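Local coordinates for protein bacterial regulatory proteins, tetR family (Corynebacterium glutamicum, PDB 3AQT) that acts as a TetR-family transcriptional repressor, probably by binding DNA through a helix-turn-helix motif, and takes up resorcinol as its inducer, at residues 100-105 and 151-156; 128-133 and 186-191; 181-186 and 218-223. All blocks are in the same frame, centred on the assembly; numbering follows the deposited sequence.

Contact 1 of 3, residues 100-105 and 151-156; sequences DAFESV and HPVLMR
F102 of helix 90-111 meets V153 and L154 of helix 150-157 in a small, buried, wholly apolar helix-to-helix contact near the middle of the chain. F102 alone makes the contact from its segment, its ring touched by one methyl over a face and by another at its edge. L154 CD2 stands over the ring centre, 3.5 Å from the F102 centroid and only 7° off the ring normal, a clean CH-pi contact. All six ring carbons lie at similar range from that methyl, the nearest being F102 CE2 at 3.6 Å from L154 CD2. The CB of L154 leaves the backbone obliquely to F102. With CD1 anti to CA (chi2 169°), CD2 is the branch left to lie over the ring. V153 CB points toward the opposing helix and its CG1 lies in the plane of the ring, V153 CG1 being 3.5 Å from F102 CD2. One methyl thus caps the face of the ring and the other abuts its CD2-CE2 edge.

Helix 90-111 follows the predicted helix-turn-helix region and runs into the ligand-binding half, where its L109 lines the resorcinol pocket; this is the connecting helix of the TetR fold, and the contact docks it on that half. W140 of helix 138-146 packs edge-to-face with F102, and L154 also touches F144 of that helix. Beside the apolar patch, R156 forms a salt bridge with E99 and a hydrogen bond with Q95, so polar links tie the same two helices. D100 pairs with R56 of helix 41-62. One turn on, S104 OG bonds to D100 O at 2.8 Å, sharing this carbonyl with S104 N, which approaches from the opposite face of its plane.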
ATOM      1  N   ASP B 100      18.937   2.553  -4.411  1.00 31.86           N
ATOM      2  CA  ASP B 100      20.243   2.418  -3.806  1.00 31.82           C
ATOM      3  C   ASP B 100      20.099   2.001  -2.343  1.00 31.27           C
ATOM      4  O   ASP B 100      20.800   1.111  -1.871  1.00 32.63           O
ATOM      5  CB  ASP B 100      21.005   3.743  -3.920  1.00 32.12           C
ATOM      6  CG  ASP B 100      22.384   3.684  -3.286  1.00 34.26           C
ATOM      7  OD1 ASP B 100      23.277   3.016  -3.855  1.00 32.95           O
ATOM      8  OD2 ASP B 100      22.572   4.303  -2.216  1.00 35.30           O
ATOM      9  N   ALA B 101      19.178   2.634  -1.626  1.00 30.29           N
ATOM     10  CA  ALA B 101      18.970   2.301  -0.218  1.00 30.90           C
ATOM     11  C   ALA B 101      18.416   0.883  -0.010  1.00 31.11           C
ATOM     12  O   ALA B 101      18.915   0.127   0.825  1.00 29.67           O
ATOM     13  CB  ALA B 101      18.038   3.322   0.431  1.00 28.65           C
ATOM     14  N   PHE B 102      17.386   0.522  -0.768  1.00 30.77           N
ATOM     15  CA  PHE B 102      16.787  -0.797  -0.622  1.00 31.45           C
ATOM     16  C   PHE B 102      17.717  -1.918  -1.070  1.00 31.87           C
ATOM     17  O   PHE B 102      17.766  -2.977  -0.442  1.00 32.39           O
ATOM     18  CB  PHE B 102      15.473  -0.878  -1.399  1.00 31.07           C
ATOM     19  CG  PHE B 102      14.440   0.112  -0.953  1.00 30.53           C
ATOM     20  CD1 PHE B 102      14.323   0.457   0.389  1.00 31.25           C
ATOM     21  CD2 PHE B 102      13.568   0.682  -1.873  1.00 31.87           C
ATOM     22  CE1 PHE B 102      13.352   1.355   0.811  1.00 33.78           C
ATOM     23  CE2 PHE B 102      12.589   1.584  -1.467  1.00 34.58           C
ATOM     24  CZ  PHE B 102      12.479   1.923  -0.118  1.00 32.75           C
ATOM     25  N   GLU B 103      18.455  -1.695  -2.152  1.00 32.02           N
ATOM     26  CA  GLU B 103      19.369  -2.717  -2.646  1.00 32.71           C
ATOM     27  C   GLU B 103      20.503  -2.977  -1.651  1.00 32.29           C
ATOM     28  O   GLU B 103      20.929  -4.112  -1.474  1.00 32.74           O
ATOM     29  CB  GLU B 103      19.948  -2.309  -3.997  1.00 32.86           C
ATOM     30  CG  GLU B 103      20.918  -3.319  -4.583  1.00 36.49           C
ATOM     31  CD  GLU B 103      21.524  -2.830  -5.885  1.00 40.09           C
ATOM     32  OE1 GLU B 103      22.453  -3.480  -6.400  1.00 41.03           O
ATOM     33  OE2 GLU B 103      21.070  -1.784  -6.396  1.00 45.58           O
ATOM     34  N   SER B 104      20.985  -1.930  -0.996  1.00 31.40           N
ATOM     35  CA  SER B 104      22.059  -2.092  -0.027  1.00 32.76           C
ATOM     36  C   SER B 104      21.642  -3.054   1.069  1.00 33.03           C
ATOM     37  O   SER B 104      22.413  -3.942   1.448  1.00 34.21           O
ATOM     38  CB  SER B 104      22.433  -0.750   0.605  1.00 30.86           C
ATOM     39  OG  SER B 104      22.945   0.132  -0.374  1.00 35.53           O
ATOM     40  N   VAL B 105      20.433  -2.871   1.594  1.00 32.04           N
ATOM     41  CA  VAL B 105      19.948  -3.746   2.648  1.00 33.41           C
ATOM     42  C   VAL B 105      19.644  -5.138   2.092  1.00 33.98           C
ATOM     43  O   VAL B 105      19.922  -6.148   2.736  1.00 34.32           O
ATOM     44  CB  VAL B 105      18.697  -3.140   3.338  1.00 34.30           C
ATOM     45  CG1 VAL B 105      18.014  -4.178   4.222  1.00 34.89           C
ATOM     46  CG2 VAL B 105      19.123  -1.962   4.203  1.00 34.58           C
ATOM     47  N   HIS B 151       6.149   1.507  -3.374  1.00 39.08           N
ATOM     48  CA  HIS B 151       5.781   0.141  -3.698  1.00 37.02           C
ATOM     49  C   HIS B 151       6.479  -0.389  -4.946  1.00 37.01           C
ATOM     50  O   HIS B 151       7.085  -1.455  -4.913  1.00 38.01           O
ATOM     51  CB  HIS B 151       4.268   0.023  -3.868  1.00 34.05           C
ATOM     52  CG  HIS B 151       3.794  -1.390  -4.000  1.00 36.34           C
ATOM     53  ND1 HIS B 151       3.691  -2.243  -2.921  1.00 35.52           N
ATOM     54  CD2 HIS B 151       3.453  -2.120  -5.089  1.00 35.66           C
ATOM     55  CE1 HIS B 151       3.308  -3.436  -3.340  1.00 35.12           C
ATOM     56  NE2 HIS B 151       3.158  -3.387  -4.651  1.00 35.63           N
ATOM     57  N   PRO B 152       6.397   0.342  -6.069  1.00 37.66           N
ATOM     58  CA  PRO B 152       7.052  -0.124  -7.301  1.00 36.35           C
ATOM     59  C   PRO B 152       8.566  -0.311  -7.136  1.00 36.06           C
ATOM     60  O   PRO B 152       9.144  -1.243  -7.696  1.00 36.76           O
ATOM     61  CB  PRO B 152       6.718   0.975  -8.315  1.00 35.19           C
ATOM     62  CG  PRO B 152       5.440   1.551  -7.807  1.00 34.21           C
ATOM     63  CD  PRO B 152       5.644   1.586  -6.313  1.00 36.07           C
ATOM     64  N   VAL B 153       9.205   0.584  -6.386  1.00 35.18           N
ATOM     65  CA  VAL B 153      10.644   0.496  -6.155  1.00 34.86           C
ATOM     66  C   VAL B 153      10.947  -0.739  -5.313  1.00 33.85           C
ATOM     67  O   VAL B 153      11.824  -1.529  -5.645  1.00 34.35           O
ATOM     68  CB  VAL B 153      11.190   1.753  -5.429  1.00 35.59           C
ATOM     69  CG1 VAL B 153      12.674   1.573  -5.128  1.00 37.60           C
ATOM     70  CG2 VAL B 153      10.984   2.995  -6.292  1.00 36.67           C
ATOM     71  N   LEU B 154      10.213  -0.905  -4.222  1.00 34.23           N
ATOM     72  CA  LEU B 154      10.401  -2.062  -3.366  1.00 34.33           C
ATOM     73  C   LEU B 154      10.249  -3.345  -4.179  1.00 34.96           C
ATOM     74  O   LEU B 154      11.011  -4.295  -4.004  1.00 35.46           O
ATOM     75  CB  LEU B 154       9.396  -2.041  -2.212  1.00 33.19           C
ATOM     76  CG  LEU B 154       9.713  -1.027  -1.116  1.00 33.76           C
ATOM     77  CD1 LEU B 154       8.537  -0.886  -0.171  1.00 32.43           C
ATOM     78  CD2 LEU B 154      10.958  -1.467  -0.371  1.00 31.88           C
HETATM   79  N   MSE B 155       9.283  -3.358  -5.093  1.00 35.32           N
HETATM   80  CA  MSE B 155       9.038  -4.530  -5.927  1.00 36.52           C
HETATM   81  C   MSE B 155      10.138  -4.831  -6.929  1.00 36.44           C
HETATM   82  O   MSE B 155      10.365  -5.988  -7.272  1.00 35.93           O
HETATM   83  CB  MSE B 155       7.694  -4.387  -6.651  1.00 39.62           C
HETATM   84  CG  MSE B 155       6.489  -4.504  -5.720  1.00 46.96           C
HETATM   85 SE   MSE B 155       6.104  -6.324  -5.109  1.00 57.21          SE
HETATM   86  CE  MSE B 155       7.721  -6.690  -4.166  1.00 58.47           C
ATOM     87  N   ARG B 156      10.824  -3.800  -7.404  1.00 36.64           N
ATOM     88  CA  ARG B 156      11.897  -4.004  -8.372  1.00 35.97           C
ATOM     89  C   ARG B 156      13.151  -4.527  -7.691  1.00 35.40           C
ATOM     90  O   ARG B 156      13.867  -5.355  -8.242  1.00 35.31           O
ATOM     91  CB  ARG B 156      12.279  -2.692  -9.075  1.00 36.03           C
ATOM     92  CG  ARG B 156      11.186  -2.013  -9.845  1.00 37.66           C
ATOM     93  CD  ARG B 156      11.770  -1.009 -10.817  1.00 38.65           C
ATOM     94  NE  ARG B 156      12.332   0.189 -10.186  1.00 39.02           N
ATOM     95  CZ  ARG B 156      11.674   1.337 -10.040  1.00 38.77           C
ATOM     96  NH1 ARG B 156      10.424   1.452 -10.470  1.00 35.60           N
ATOM     97  NH2 ARG B 156      12.279   2.383  -9.498  1.00 37.73           N
TER

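Contact 2 of 3, residues 128-133 and 186-191; sequences RHLVRH and CTFGSL. With RCO (resorcinol), chain D.
The resorcinol pocket of the ligand-binding domain is bounded here by L130 of helix 119-134 and F188 of helix 180-199, with L191 and V131 packing next to it. L130 CD1 touches both the ligand and L191: it sits 3.8 Å from resorcinol C5 and equally 3.8 Å from L191 CD2. The same L130 CD1 comes within 4.2 Å of F188 CE1, approaching that ring obliquely. F188 adds its own touch on the ligand, F188 CZ lying 3.8 Å from resorcinol C5. One ligand carbon is thus held by a leucine methyl and by the far end of a phenyl ring, both apolar. The CB of F188 does not point at helix 119-134, but the ring reaches CE1 to L130 and CZ to the ligand.

L191 splits its branches between two neighbours. CD2 meets L130, the two side chains roughly perpendicular, while L191 CD1 reaches V131 CG2 at 3.9 Å, these two side chains lying side by side and running opposite ways. CG anti to the backbone N (chi1 178°) carries both L191 methyls out across the gap. That gap is wide: the segment axes approach no closer than 11.9 Å, at 27° from parallel, so side-chain ends alone bridge it.

D165 OD2 is hydrogen-bonded to the ligand. Helix 209-220 backs the group, F213 touching L191, and V105 of helix 90-111 packs on L130. Elsewhere on helix 180-199, S190 and C186 pack against C186 and S190 of the second subunit.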
ATOM      1  N   ARG B 128      11.639  -7.730   9.691  1.00 32.97           N
ATOM      2  CA  ARG B 128      11.938  -6.989  10.909  1.00 34.93           C
ATOM      3  C   ARG B 128      13.066  -5.989  10.670  1.00 36.33           C
ATOM      4  O   ARG B 128      13.050  -4.890  11.224  1.00 38.00           O
ATOM      5  CB  ARG B 128      12.293  -7.945  12.047  1.00 35.07           C
ATOM      6  CG  ARG B 128      11.121  -8.796  12.499  1.00 35.06           C
ATOM      7  CD  ARG B 128      11.552  -9.816  13.518  1.00 36.28           C
ATOM      8  NE  ARG B 128      12.125  -9.177  14.696  1.00 38.05           N
ATOM      9  CZ  ARG B 128      12.797  -9.822  15.645  1.00 37.23           C
ATOM     10  NH1 ARG B 128      12.991 -11.134  15.557  1.00 35.67           N
ATOM     11  NH2 ARG B 128      13.265  -9.156  16.690  1.00 37.23           N
ATOM     12  N   HIS B 129      14.034  -6.358   9.836  1.00 36.73           N
ATOM     13  CA  HIS B 129      15.128  -5.438   9.534  1.00 37.77           C
ATOM     14  C   HIS B 129      14.617  -4.221   8.756  1.00 37.50           C
ATOM     15  O   HIS B 129      15.058  -3.101   9.005  1.00 37.25           O
ATOM     16  CB  HIS B 129      16.230  -6.130   8.721  1.00 37.78           C
ATOM     17  CG  HIS B 129      17.206  -6.891   9.558  1.00 37.24           C
ATOM     18  ND1 HIS B 129      17.945  -6.295  10.558  1.00 36.42           N
ATOM     19  CD2 HIS B 129      17.557  -8.199   9.559  1.00 36.97           C
ATOM     20  CE1 HIS B 129      18.708  -7.203  11.138  1.00 35.91           C
ATOM     21  NE2 HIS B 129      18.492  -8.366  10.550  1.00 39.24           N
ATOM     22  N   LEU B 130      13.697  -4.444   7.813  1.00 35.82           N
ATOM     23  CA  LEU B 130      13.153  -3.343   7.025  1.00 35.40           C
ATOM     24  C   LEU B 130      12.418  -2.375   7.946  1.00 36.09           C
ATOM     25  O   LEU B 130      12.621  -1.165   7.870  1.00 35.80           O
ATOM     26  CB  LEU B 130      12.219  -3.865   5.918  1.00 32.59           C
ATOM     27  CG  LEU B 130      12.908  -4.679   4.803  1.00 32.10           C
ATOM     28  CD1 LEU B 130      11.912  -5.127   3.760  1.00 29.09           C
ATOM     29  CD2 LEU B 130      13.983  -3.828   4.150  1.00 32.48           C
ATOM     30  N   VAL B 131      11.591  -2.899   8.842  1.00 37.25           N
ATOM     31  CA  VAL B 131      10.862  -2.031   9.754  1.00 38.00           C
ATOM     32  C   VAL B 131      11.805  -1.219  10.637  1.00 40.83           C
ATOM     33  O   VAL B 131      11.647  -0.004  10.752  1.00 41.23           O
ATOM     34  CB  VAL B 131       9.892  -2.832  10.646  1.00 35.68           C
ATOM     35  CG1 VAL B 131       9.312  -1.938  11.720  1.00 32.14           C
ATOM     36  CG2 VAL B 131       8.767  -3.402   9.795  1.00 34.26           C
ATOM     37  N   ARG B 132      12.787  -1.875  11.251  1.00 43.27           N
ATOM     38  CA  ARG B 132      13.737  -1.169  12.116  1.00 46.01           C
ATOM     39  C   ARG B 132      14.519  -0.112  11.343  1.00 46.91           C
ATOM     40  O   ARG B 132      14.775   0.976  11.850  1.00 47.63           O
ATOM     41  CB  ARG B 132      14.702  -2.159  12.782  1.00 44.74           C
ATOM     42  CG  ARG B 132      13.978  -3.336  13.402  1.00 49.20           C
ATOM     43  CD  ARG B 132      14.405  -3.665  14.821  1.00 51.74           C
ATOM     44  NE  ARG B 132      15.595  -4.505  14.891  1.00 53.31           N
ATOM     45  CZ  ARG B 132      15.847  -5.340  15.897  1.00 55.58           C
ATOM     46  NH1 ARG B 132      14.989  -5.444  16.905  1.00 55.67           N
ATOM     47  NH2 ARG B 132      16.954  -6.069  15.900  1.00 55.89           N
ATOM     48  N   HIS B 133      14.889  -0.419  10.109  1.00 48.45           N
ATOM     49  CA  HIS B 133      15.628   0.543   9.314  1.00 51.00           C
ATOM     50  C   HIS B 133      14.756   1.757   9.013  1.00 52.39           C
ATOM     51  O   HIS B 133      15.249   2.877   8.899  1.00 53.27           O
ATOM     52  CB  HIS B 133      16.079  -0.087   8.003  1.00 52.61           C
ATOM     53  CG  HIS B 133      17.503   0.207   7.662  1.00 55.71           C
ATOM     54  ND1 HIS B 133      18.540  -0.623   8.029  1.00 58.00           N
ATOM     55  CD2 HIS B 133      18.067   1.255   7.016  1.00 57.05           C
ATOM     56  CE1 HIS B 133      19.682  -0.098   7.622  1.00 59.69           C
ATOM     57  NE2 HIS B 133      19.422   1.040   7.005  1.00 58.25           N
ATOM     58  N   CYS B 186       1.519  -8.095  -1.717  1.00 37.93           N
ATOM     59  CA  CYS B 186       0.754  -7.746  -0.520  1.00 39.36           C
ATOM     60  C   CYS B 186       1.674  -7.498   0.666  1.00 39.32           C
ATOM     61  O   CYS B 186       1.399  -6.643   1.514  1.00 39.09           O
ATOM     62  CB  CYS B 186      -0.246  -8.851  -0.172  1.00 40.43           C
ATOM     63  SG  CYS B 186      -1.683  -8.883  -1.260  1.00 45.64           S
ATOM     64  N   THR B 187       2.763  -8.257   0.723  1.00 37.75           N
ATOM     65  CA  THR B 187       3.735  -8.113   1.794  1.00 36.76           C
ATOM     66  C   THR B 187       4.259  -6.677   1.804  1.00 36.08           C
ATOM     67  O   THR B 187       4.279  -6.023   2.843  1.00 37.62           O
ATOM     68  CB  THR B 187       4.913  -9.095   1.602  1.00 36.93           C
ATOM     69  OG1 THR B 187       4.421 -10.437   1.657  1.00 38.10           O
ATOM     70  CG2 THR B 187       5.959  -8.904   2.680  1.00 36.37           C
ATOM     71  N   PHE B 188       4.671  -6.180   0.643  1.00 33.93           N
ATOM     72  CA  PHE B 188       5.184  -4.826   0.575  1.00 33.42           C
ATOM     73  C   PHE B 188       4.102  -3.748   0.715  1.00 34.19           C
ATOM     74  O   PHE B 188       4.368  -2.648   1.215  1.00 34.33           O
ATOM     75  CB  PHE B 188       6.011  -4.670  -0.697  1.00 31.13           C
ATOM     76  CG  PHE B 188       7.335  -5.366  -0.607  1.00 30.75           C
ATOM     77  CD1 PHE B 188       8.336  -4.861   0.212  1.00 31.99           C
ATOM     78  CD2 PHE B 188       7.550  -6.574  -1.254  1.00 33.03           C
ATOM     79  CE1 PHE B 188       9.528  -5.551   0.388  1.00 33.03           C
ATOM     80  CE2 PHE B 188       8.740  -7.276  -1.088  1.00 34.25           C
ATOM     81  CZ  PHE B 188       9.732  -6.763  -0.262  1.00 33.50           C
ATOM     82  N   GLY B 189       2.881  -4.066   0.298  1.00 34.00           N
ATOM     83  CA  GLY B 189       1.798  -3.118   0.455  1.00 32.74           C
ATOM     84  C   GLY B 189       1.568  -2.948   1.947  1.00 32.65           C
ATOM     85  O   GLY B 189       1.375  -1.832   2.436  1.00 32.00           O
ATOM     86  N   SER B 190       1.608  -4.065   2.673  1.00 32.50           N
ATOM     87  CA  SER B 190       1.423  -4.065   4.129  1.00 33.51           C
ATOM     88  C   SER B 190       2.584  -3.392   4.842  1.00 33.82           C
ATOM     89  O   SER B 190       2.390  -2.679   5.828  1.00 33.93           O
ATOM     90  CB  SER B 190       1.315  -5.492   4.660  1.00 31.72           C
ATOM     91  OG  SER B 190       0.143  -6.125   4.186  1.00 33.00           O
ATOM     92  N   LEU B 191       3.796  -3.635   4.350  1.00 34.31           N
ATOM     93  CA  LEU B 191       4.986  -3.053   4.956  1.00 35.07           C
ATOM     94  C   LEU B 191       4.867  -1.537   4.959  1.00 35.32           C
ATOM     95  O   LEU B 191       5.042  -0.892   5.994  1.00 33.89           O
ATOM     96  CB  LEU B 191       6.237  -3.475   4.181  1.00 35.91           C
ATOM     97  CG  LEU B 191       7.579  -2.914   4.672  1.00 38.16           C
ATOM     98  CD1 LEU B 191       7.971  -3.564   5.991  1.00 38.37           C
ATOM     99  CD2 LEU B 191       8.648  -3.180   3.622  1.00 39.77           C
TER
HETATM  100  C1  RCO D 230      13.859  -9.234   1.470  1.00 36.64           C
HETATM  101  C2  RCO D 230      13.631 -10.618   1.749  1.00 36.01           C
HETATM  102  C3  RCO D 230      12.406 -11.030   2.343  1.00 36.04           C
HETATM  103  C4  RCO D 230      11.427 -10.067   2.646  1.00 37.06           C
HETATM  104  C5  RCO D 230      11.650  -8.708   2.372  1.00 36.48           C
HETATM  105  C6  RCO D 230      12.871  -8.288   1.780  1.00 36.69           C
HETATM  106  O1  RCO D 230      15.061  -8.838   0.891  1.00 40.05           O
HETATM  107  O3  RCO D 230      12.156 -12.369   2.629  1.00 36.67           O

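Contact 3 of 3, residues 181-186 and 218-223; sequences DLATTC and LRMVGV
M220, a selenomethionine, lays its terminal methyl on the backbone of A183 and its selenium near C186, bridging one turn of helix 180-199 from the last residue of helix 209-220. M220 CE is 3.6 Å from A183 O, with A183 CB a little further from M220 CE at 4.1 Å. M220 SE lies 4.2 Å from C186 CB, so the sulfur of the cysteine is not the part that meets it. The chain runs straight from the backbone, chi1 and chi2 both close to 180°, and then turns at chi3 (90°), which swings CE off the line of the chain and onto A183. A183 offers the low spot for this: its short side chain points at M220. The methyl rests beside a carbonyl, A183 O, that is already hydrogen-bonded to T187 OG1.

L166 of helix 159-171 touches both A183 and V221. M220 O accepts a hydrogen bond from R219 NH1 of the second subunit, and C186 packs on S190 of that subunit, placing the contact at the dimer interface.

Just beyond M220 the helix stops: V221 departs from helical angles and G222 takes a positive phi of 97°. G222 N bonds to R219 O at 3.0 Å and V223 N reaches back to L218 O at 3.1 Å. These two bonds, the one spanning fewer residues inside the other, form a Schellman motif, a common helix C-terminal cap, with G222 as its C-prime residue.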
ATOM      1  N   ASP B 181       2.927 -14.271  -6.519  1.00 39.36           N
ATOM      2  CA  ASP B 181       3.083 -12.861  -6.842  1.00 38.92           C
ATOM      3  C   ASP B 181       2.218 -12.016  -5.924  1.00 38.14           C
ATOM      4  O   ASP B 181       2.619 -10.927  -5.499  1.00 36.86           O
ATOM      5  CB  ASP B 181       2.721 -12.597  -8.303  1.00 41.05           C
ATOM      6  CG  ASP B 181       3.649 -13.317  -9.273  1.00 45.24           C
ATOM      7  OD1 ASP B 181       4.867 -13.406  -8.998  1.00 45.67           O
ATOM      8  OD2 ASP B 181       3.165 -13.786 -10.322  1.00 49.33           O
ATOM      9  N   LEU B 182       1.033 -12.526  -5.606  1.00 37.48           N
ATOM     10  CA  LEU B 182       0.117 -11.826  -4.724  1.00 35.81           C
ATOM     11  C   LEU B 182       0.731 -11.681  -3.337  1.00 36.61           C
ATOM     12  O   LEU B 182       0.710 -10.602  -2.752  1.00 36.92           O
ATOM     13  CB  LEU B 182      -1.205 -12.584  -4.615  1.00 36.80           C
ATOM     14  CG  LEU B 182      -2.186 -11.940  -3.626  1.00 39.96           C
ATOM     15  CD1 LEU B 182      -2.704 -10.636  -4.226  1.00 39.69           C
ATOM     16  CD2 LEU B 182      -3.343 -12.880  -3.319  1.00 38.55           C
ATOM     17  N   ALA B 183       1.286 -12.767  -2.809  1.00 36.07           N
ATOM     18  CA  ALA B 183       1.885 -12.722  -1.483  1.00 36.63           C
ATOM     19  C   ALA B 183       3.041 -11.740  -1.452  1.00 36.15           C
ATOM     20  O   ALA B 183       3.238 -11.028  -0.472  1.00 36.49           O
ATOM     21  CB  ALA B 183       2.362 -14.107  -1.068  1.00 37.35           C
ATOM     22  N   THR B 184       3.811 -11.694  -2.525  1.00 36.36           N
ATOM     23  CA  THR B 184       4.938 -10.774  -2.566  1.00 38.27           C
ATOM     24  C   THR B 184       4.469  -9.318  -2.585  1.00 37.77           C
ATOM     25  O   THR B 184       4.937  -8.494  -1.801  1.00 38.75           O
ATOM     26  CB  THR B 184       5.826 -11.036  -3.810  1.00 39.10           C
ATOM     27  OG1 THR B 184       6.369 -12.361  -3.728  1.00 40.91           O
ATOM     28  CG2 THR B 184       6.972 -10.024  -3.878  1.00 37.79           C
ATOM     29  N   THR B 185       3.534  -9.005  -3.472  1.00 37.09           N
ATOM     30  CA  THR B 185       3.058  -7.639  -3.567  1.00 38.21           C
ATOM     31  C   THR B 185       2.280  -7.189  -2.326  1.00 38.50           C
ATOM     32  O   THR B 185       2.388  -6.032  -1.915  1.00 37.93           O
ATOM     33  CB  THR B 185       2.207  -7.434  -4.841  1.00 38.48           C
ATOM     34  OG1 THR B 185       2.022  -6.033  -5.060  1.00 41.21           O
ATOM     35  CG2 THR B 185       0.854  -8.113  -4.714  1.00 37.38           C
ATOM     36  N   CYS B 186       1.519  -8.095  -1.717  1.00 37.93           N
ATOM     37  CA  CYS B 186       0.754  -7.746  -0.520  1.00 39.36           C
ATOM     38  C   CYS B 186       1.674  -7.498   0.666  1.00 39.32           C
ATOM     39  O   CYS B 186       1.399  -6.643   1.514  1.00 39.09           O
ATOM     40  CB  CYS B 186      -0.246  -8.851  -0.172  1.00 40.43           C
ATOM     41  SG  CYS B 186      -1.683  -8.883  -1.260  1.00 45.64           S
ATOM     42  N   LEU B 218       3.697 -13.610   8.681  1.00 35.93           N
ATOM     43  CA  LEU B 218       3.906 -15.049   8.795  1.00 34.71           C
ATOM     44  C   LEU B 218       2.557 -15.737   8.789  1.00 34.10           C
ATOM     45  O   LEU B 218       2.384 -16.780   8.165  1.00 33.80           O
ATOM     46  CB  LEU B 218       4.668 -15.408  10.079  1.00 34.32           C
ATOM     47  CG  LEU B 218       6.183 -15.183  10.030  1.00 34.87           C
ATOM     48  CD1 LEU B 218       6.829 -15.605  11.330  1.00 34.59           C
ATOM     49  CD2 LEU B 218       6.765 -15.985   8.881  1.00 35.95           C
ATOM     50  N   ARG B 219       1.591 -15.154   9.487  1.00 34.95           N
ATOM     51  CA  ARG B 219       0.267 -15.752   9.502  1.00 35.91           C
ATOM     52  C   ARG B 219      -0.336 -15.677   8.100  1.00 36.77           C
ATOM     53  O   ARG B 219      -0.976 -16.618   7.632  1.00 35.51           O
ATOM     54  CB  ARG B 219      -0.625 -15.046  10.525  1.00 36.53           C
ATOM     55  CG  ARG B 219      -0.301 -15.432  11.957  1.00 40.16           C
ATOM     56  CD  ARG B 219      -1.362 -14.954  12.922  1.00 41.80           C
ATOM     57  NE  ARG B 219      -1.125 -13.581  13.340  1.00 47.26           N
ATOM     58  CZ  ARG B 219      -0.441 -13.244  14.426  1.00 48.09           C
ATOM     59  NH1 ARG B 219       0.064 -14.186  15.210  1.00 47.75           N
ATOM     60  NH2 ARG B 219      -0.255 -11.961  14.716  1.00 49.75           N
HETATM   61  N   MSE B 220      -0.098 -14.565   7.415  1.00 37.94           N
HETATM   62  CA  MSE B 220      -0.615 -14.399   6.071  1.00 40.35           C
HETATM   63  C   MSE B 220      -0.127 -15.490   5.132  1.00 39.45           C
HETATM   64  O   MSE B 220      -0.838 -15.858   4.201  1.00 38.70           O
HETATM   65  CB  MSE B 220      -0.223 -13.038   5.502  1.00 46.45           C
HETATM   66  CG  MSE B 220      -0.860 -12.777   4.148  1.00 53.25           C
HETATM   67 SE   MSE B 220      -0.217 -11.188   3.293  1.00 65.81          SE
HETATM   68  CE  MSE B 220       1.256 -12.016   2.334  1.00 61.99           C
ATOM     69  N   VAL B 221       1.081 -16.008   5.362  1.00 39.54           N
ATOM     70  CA  VAL B 221       1.596 -17.067   4.499  1.00 40.33           C
ATOM     71  C   VAL B 221       1.399 -18.499   5.015  1.00 42.22           C
ATOM     72  O   VAL B 221       2.056 -19.437   4.544  1.00 41.70           O
ATOM     73  CB  VAL B 221       3.086 -16.839   4.116  1.00 40.07           C
ATOM     74  CG1 VAL B 221       3.177 -15.675   3.138  1.00 39.79           C
ATOM     75  CG2 VAL B 221       3.933 -16.573   5.349  1.00 38.57           C
ATOM     76  N   GLY B 222       0.494 -18.667   5.978  1.00 42.07           N
ATOM     77  CA  GLY B 222       0.177 -19.999   6.460  1.00 43.29           C
ATOM     78  C   GLY B 222       0.816 -20.557   7.711  1.00 43.66           C
ATOM     79  O   GLY B 222       0.841 -21.772   7.897  1.00 46.10           O
ATOM     80  N   VAL B 223       1.324 -19.691   8.570  1.00 43.30           N
ATOM     81  CA  VAL B 223       1.949 -20.136   9.799  1.00 43.10           C
ATOM     82  C   VAL B 223       0.946 -20.019  10.943  1.00 44.59           C
ATOM     83  O   VAL B 223       0.279 -18.994  11.088  1.00 45.46           O
ATOM     84  CB  VAL B 223       3.201 -19.278  10.112  1.00 41.93           C
ATOM     85  CG1 VAL B 223       3.799 -19.672  11.453  1.00 41.15           C
ATOM     86  CG2 VAL B 223       4.227 -19.455   9.012  1.00 39.89           C
TER

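Helix 180-199 ties the three sites together. It supplies 186-191 to contact 2 and 181-186 to contact 3, which share C186 and have centres 12 Å apart; T187 OG1 lies 3.6 Å from M220 CE between them. Contact 1, centred 11 Å from contact 2, abuts the same helix: L154 CB is 3.9 Å from F188 CD1, and H151 NE2 makes a probable hydrogen bond of 2.9 Å to T185 OG1 of contact 3. Resorcinol touches contact 2 directly, whereas the side chains of L154 and M220 stay about 7 Å and about 10 Å from it. Contact 1 includes the connecting helix; contacts 2 and 3 touch the second subunit, as does H151 of contact 1.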